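Local atomic coordinates of R.Pab1 family restriction endonuclease (Campylobacter coli, PDB entry 7CFA), a protein that probably acts as a restriction DNA glycosylase, excising a base from its recognition sequence in foreign DNA, with the strand cleaved at the resulting abasic site. Residues K101-E112 with G219-L230. The protein carries 2 engineered substitutions. Sequence-based numbering, arbitrary orientation.
Sequences KNFLENNEELIE and GILSNNHRYNVL. Engineered in segment 219-230: Asn228 (natural residue Asp).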
loop_
_atom_site.group_PDB
_atom_site.type_symbol
_atom_site.label_atom_id
_atom_site.label_comp_id
_atom_site.label_asym_id
_atom_site.label_seq_id
_atom_site.Cartn_x
_atom_site.Cartn_y
_atom_site.Cartn_z
ATOM N N LYS A 101 21.409 10.954 22.311
ATOM C CA LYS A 101 22.490 10.015 22.027
ATOM C C LYS A 101 22.556 8.916 23.082
ATOM O O LYS A 101 22.611 7.726 22.753
ATOM C CB LYS A 101 23.821 10.763 21.939
ATOM C CG LYS A 101 25.026 9.869 21.703
ATOM C CD LYS A 101 26.309 10.684 21.655
ATOM C CE LYS A 101 27.531 9.790 21.521
ATOM N NZ LYS A 101 28.789 10.583 21.478
ATOM N N ASN A 102 22.548 9.297 24.362
ATOM C CA ASN A 102 22.594 8.299 25.426
ATOM C C ASN A 102 21.344 7.431 25.435
ATOM O O ASN A 102 21.417 6.243 25.770
ATOM C CB ASN A 102 22.781 8.981 26.784
ATOM C CG ASN A 102 24.134 9.653 26.917
ATOM O OD1 ASN A 102 25.108 9.242 26.286
ATOM N ND2 ASN A 102 24.204 10.690 27.746
ATOM N N PHE A 103 20.192 8.000 25.071
ATOM C CA PHE A 103 18.963 7.216 25.011
ATOM C C PHE A 103 19.039 6.154 23.923
ATOM O O PHE A 103 18.629 5.008 24.141
ATOM C CB PHE A 103 17.768 8.140 24.777
ATOM C CG PHE A 103 16.492 7.413 24.445
ATOM C CD1 PHE A 103 15.720 6.849 25.447
ATOM C CD2 PHE A 103 16.063 7.301 23.133
ATOM C CE1 PHE A 103 14.548 6.182 25.146
ATOM C CE2 PHE A 103 14.894 6.634 22.824
ATOM C CZ PHE A 103 14.134 6.075 23.832
ATOM N N LEU A 104 19.554 6.513 22.746
ATOM C CA LEU A 104 19.630 5.553 21.653
ATOM C C LEU A 104 20.717 4.514 21.891
ATOM O O LEU A 104 20.613 3.388 21.391
ATOM C CB LEU A 104 19.865 6.286 20.333
ATOM C CG LEU A 104 18.742 7.238 19.920
ATOM C CD1 LEU A 104 19.088 7.958 18.632
ATOM C CD2 LEU A 104 17.431 6.481 19.782
ATOM N N GLU A 105 21.758 4.868 22.650
ATOM C CA GLU A 105 22.819 3.910 22.945
ATOM C C GLU A 105 22.348 2.849 23.931
ATOM O O GLU A 105 22.726 1.677 23.817
ATOM C CB GLU A 105 24.050 4.636 23.492
ATOM C CG GLU A 105 24.821 5.442 22.458
ATOM C CD GLU A 105 26.014 6.168 23.054
ATOM O OE1 GLU A 105 26.125 6.216 24.297
ATOM O OE2 GLU A 105 26.843 6.688 22.279
ATOM N N ASN A 106 21.523 3.237 24.904
ATOM C CA ASN A 106 21.048 2.309 25.920
ATOM C C ASN A 106 19.766 1.587 25.528
ATOM O O ASN A 106 19.417 0.590 26.169
ATOM C CB ASN A 106 20.823 3.044 27.247
ATOM C CG ASN A 106 22.120 3.483 27.901
ATOM O OD1 ASN A 106 23.127 2.776 27.852
ATOM N ND2 ASN A 106 22.099 4.656 28.522
ATOM N N ASN A 107 19.061 2.057 24.502
ATOM C CA ASN A 107 17.781 1.460 24.150
ATOM C C ASN A 107 17.967 0.079 23.532
ATOM O O ASN A 107 18.894 -0.155 22.751
ATOM C CB ASN A 107 17.015 2.354 23.176
ATOM C CG ASN A 107 15.703 1.730 22.730
ATOM O OD1 ASN A 107 15.018 1.071 23.514
ATOM N ND2 ASN A 107 15.357 1.920 21.463
ATOM N N GLU A 108 17.062 -0.836 23.883
ATOM C CA GLU A 108 17.037 -2.176 23.316
ATOM C C GLU A 108 15.768 -2.492 22.539
ATOM O O GLU A 108 15.795 -3.398 21.698
ATOM C CB GLU A 108 17.211 -3.229 24.421
ATOM C CG GLU A 108 18.585 -3.235 25.067
ATOM C CD GLU A 108 18.663 -4.178 26.251
ATOM O OE1 GLU A 108 17.698 -4.215 27.043
ATOM O OE2 GLU A 108 19.682 -4.888 26.382
ATOM N N GLU A 109 14.671 -1.779 22.784
ATOM C CA GLU A 109 13.399 -2.048 22.126
ATOM C C GLU A 109 13.335 -1.284 20.810
ATOM O O GLU A 109 13.340 -0.047 20.802
ATOM C CB GLU A 109 12.231 -1.654 23.031
ATOM C CG GLU A 109 12.218 -2.357 24.376
ATOM C CD GLU A 109 11.016 -1.975 25.218
ATOM O OE1 GLU A 109 10.208 -1.136 24.764
ATOM O OE2 GLU A 109 10.878 -2.515 26.336
ATOM N N LEU A 110 13.276 -2.016 19.703
ATOM C CA LEU A 110 13.144 -1.430 18.380
ATOM C C LEU A 110 11.743 -1.674 17.832
ATOM O O LEU A 110 11.138 -2.724 18.069
ATOM C CB LEU A 110 14.187 -2.001 17.416
ATOM C CG LEU A 110 15.637 -1.691 17.774
ATOM C CD1 LEU A 110 16.580 -2.409 16.823
ATOM C CD2 LEU A 110 15.885 -0.189 17.754
ATOM N N ILE A 111 11.243 -0.688 17.085
ATOM C CA ILE A 111 9.872 -0.743 16.583
ATOM C C ILE A 111 9.691 -1.914 15.620
ATOM O O ILE A 111 8.710 -2.660 15.704
ATOM C CB ILE A 111 9.499 0.598 15.927
ATOM C CG1 ILE A 111 9.336 1.677 16.996
ATOM C CG2 ILE A 111 8.243 0.463 15.072
ATOM C CD1 ILE A 111 8.995 3.041 16.446
ATOM N N GLU A 112 10.630 -2.092 14.688
ATOM C CA GLU A 112 10.503 -3.172 13.714
ATOM C C GLU A 112 10.664 -4.553 14.337
ATOM O O GLU A 112 10.344 -5.548 13.680
ATOM C CB GLU A 112 11.513 -2.977 12.581
ATOM C CG GLU A 112 11.199 -1.772 11.705
ATOM C CD GLU A 112 12.201 -1.566 10.586
ATOM O OE1 GLU A 112 13.136 -2.385 10.457
ATOM O OE2 GLU A 112 12.051 -0.579 9.834
ATOM N N GLY A 219 15.311 7.028 15.695
ATOM C CA GLY A 219 16.409 6.268 16.269
ATOM C C GLY A 219 16.012 4.935 16.869
ATOM O O GLY A 219 16.880 4.078 17.065
ATOM N N ILE A 220 14.728 4.739 17.170
ATOM C CA ILE A 220 14.252 3.476 17.722
ATOM C C ILE A 220 13.491 2.653 16.689
ATOM O O ILE A 220 12.892 1.631 17.036
ATOM C CB ILE A 220 13.387 3.705 18.970
ATOM C CG1 ILE A 220 12.025 4.282 18.575
ATOM C CG2 ILE A 220 14.099 4.627 19.946
ATOM C CD1 ILE A 220 11.041 4.365 19.719
ATOM N N LEU A 221 13.500 3.075 15.425
ATOM C CA LEU A 221 12.756 2.349 14.402
ATOM C C LEU A 221 13.409 1.004 14.106
ATOM O O LEU A 221 12.731 -0.029 14.056
ATOM C CB LEU A 221 12.653 3.200 13.135
ATOM C CG LEU A 221 11.560 2.822 12.136
ATOM C CD1 LEU A 221 10.211 2.732 12.830
ATOM C CD2 LEU A 221 11.512 3.837 11.009
ATOM N N SER A 222 14.724 1.000 13.914
ATOM C CA SER A 222 15.472 -0.221 13.642
ATOM C C SER A 222 16.927 0.019 14.021
ATOM O O SER A 222 17.317 1.128 14.398
ATOM C CB SER A 222 15.345 -0.636 12.175
ATOM O OG SER A 222 15.999 0.295 11.332
ATOM N N ASN A 223 17.735 -1.037 13.912
ATOM C CA ASN A 223 19.161 -0.896 14.185
ATOM C C ASN A 223 19.839 -0.020 13.139
ATOM O O ASN A 223 20.716 0.785 13.472
ATOM C CB ASN A 223 19.827 -2.270 14.252
ATOM C CG ASN A 223 19.836 -2.844 15.657
ATOM O OD1 ASN A 223 19.967 -2.111 16.638
ATOM N ND2 ASN A 223 19.695 -4.160 15.760
ATOM N N ASN A 224 19.450 -0.162 11.869
ATOM C CA ASN A 224 20.018 0.694 10.832
ATOM C C ASN A 224 19.645 2.152 11.060
ATOM O O ASN A 224 20.499 3.042 10.948
ATOM C CB ASN A 224 19.560 0.228 9.450
ATOM C CG ASN A 224 20.156 -1.112 9.058
ATOM O OD1 ASN A 224 21.180 -1.531 9.597
ATOM N ND2 ASN A 224 19.518 -1.789 8.110
ATOM N N HIS A 225 18.378 2.418 11.391
ATOM C CA HIS A 225 17.966 3.779 11.716
ATOM C C HIS A 225 18.672 4.286 12.966
ATOM O O HIS A 225 19.052 5.461 13.035
ATOM C CB HIS A 225 16.450 3.845 11.896
ATOM C CG HIS A 225 15.683 3.758 10.615
ATOM N ND1 HIS A 225 15.851 4.658 9.584
ATOM C CD2 HIS A 225 14.734 2.885 10.202
ATOM C CE1 HIS A 225 15.041 4.340 8.590
ATOM N NE2 HIS A 225 14.352 3.269 8.939
ATOM N N ARG A 226 18.845 3.421 13.968
ATOM C CA ARG A 226 19.594 3.812 15.158
ATOM C C ARG A 226 21.008 4.242 14.794
ATOM O O ARG A 226 21.487 5.284 15.257
ATOM C CB ARG A 226 19.632 2.661 16.164
ATOM C CG ARG A 226 20.262 3.030 17.499
ATOM C CD ARG A 226 21.153 1.915 18.025
ATOM N NE ARG A 226 20.441 0.646 18.153
ATOM C CZ ARG A 226 19.835 0.236 19.263
ATOM N NH1 ARG A 226 19.850 0.994 20.351
ATOM N NH2 ARG A 226 19.213 -0.934 19.285
ATOM N N TYR A 227 21.685 3.455 13.954
ATOM C CA TYR A 227 23.053 3.775 13.557
ATOM C C TYR A 227 23.118 5.094 12.800
ATOM O O TYR A 227 24.007 5.915 13.049
ATOM C CB TYR A 227 23.626 2.636 12.710
ATOM C CG TYR A 227 25.056 2.841 12.255
ATOM C CD1 TYR A 227 26.119 2.358 13.005
ATOM C CD2 TYR A 227 25.341 3.508 11.071
ATOM C CE1 TYR A 227 27.427 2.540 12.591
ATOM C CE2 TYR A 227 26.642 3.695 10.649
ATOM C CZ TYR A 227 27.682 3.209 11.413
ATOM O OH TYR A 227 28.979 3.395 10.996
ATOM N N ASN A 228 22.183 5.318 11.872
ATOM C CA ASN A 228 22.217 6.535 11.069
ATOM C C ASN A 228 21.976 7.773 11.924
ATOM O O ASN A 228 22.685 8.777 11.783
ATOM C CB ASN A 228 21.188 6.449 9.943
ATOM C CG ASN A 228 21.539 5.394 8.913
ATOM O OD1 ASN A 228 22.683 4.946 8.835
ATOM N ND2 ASN A 228 20.557 4.993 8.115
ATOM N N VAL A 229 20.983 7.721 12.816
ATOM C CA VAL A 229 20.710 8.861 13.689
ATOM C C VAL A 229 21.912 9.150 14.580
ATOM O O VAL A 229 22.279 10.312 14.795
ATOM C CB VAL A 229 19.434 8.613 14.515
ATOM C CG1 VAL A 229 19.250 9.718 15.540
ATOM C CG2 VAL A 229 18.221 8.533 13.599
ATOM N N LEU A 230 22.551 8.101 15.105
ATOM C CA LEU A 230 23.736 8.305 15.931
ATOM C C LEU A 230 24.875 8.932 15.136
ATOM O O LEU A 230 25.621 9.761 15.672
ATOM C CB LEU A 230 24.180 6.979 16.557
ATOM C CG LEU A 230 23.311 6.483 17.717
ATOM C CD1 LEU A 230 23.747 5.102 18.180
ATOM C CD2 LEU A 230 23.345 7.472 18.876
#
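The guanidinium of Arg226 lies against Leu110, whose CD2 rests over one of its faces, 3.7 Å from NH2, while its edges are taken up by oxygens. At one edge NH1 reaches two backbone carbonyls where helix 94-106 ends: Leu104 O at 2.7 Å, met almost head-on, and Asn107 O at 2.8 Å, the straighter bond at 166°. At the adjoining edge, NE and NH2 both grip Asn223 OD1 side-on. All three oxygens lie close to the guanidinium plane, which fixes its rotation. A bend at chi2 (-139°) and again at chi3 turns the Arg226 chain so that its guanidinium reaches these carbonyls, and its positive charge would suit the carbonyl end of the helix. The ring of Phe103 is approached obliquely by Ile220 CG2, which also touches Asn107 ND2. That amide donates to Glu109 O, while Asn107 OD1 accepts from Glu109 N, an Asx turn that shapes the chain after the helix. At the edge of the His225 ring lies Glu112 OE2, at a loose 4.4 Å from CD2; the carboxylate is held by Lys160 (salt bridge) and Gly168 N, and His225 ND1 bonds the Tyr55 hydroxyl.

Between the helices, Leu104 is a knob in a hole made by Gly219, Arg226, Val229 and Leu230; its CD1 meets Val229 CG1 at 3.6 Å, and CD2 packs on the Gly219 backbone. Where the next helix starts, Ile111 N donates to Ile220 O (2.8 Å) and Glu112 N to Leu221 O (3.0 Å), tying its first turn to the loop before Ser222, whose OG caps helix 223-237.

The contact thus joins helix 94-106 to helix 223-237, whose segments 101-106 and 223-230 run roughly antiparallel, at 152°. Helix 208-219 packs on Val229, strand 152-159 backs Ile111 and Leu221, and Ala128 and Ile130 of the second subunit pack on Phe103 and Ile220.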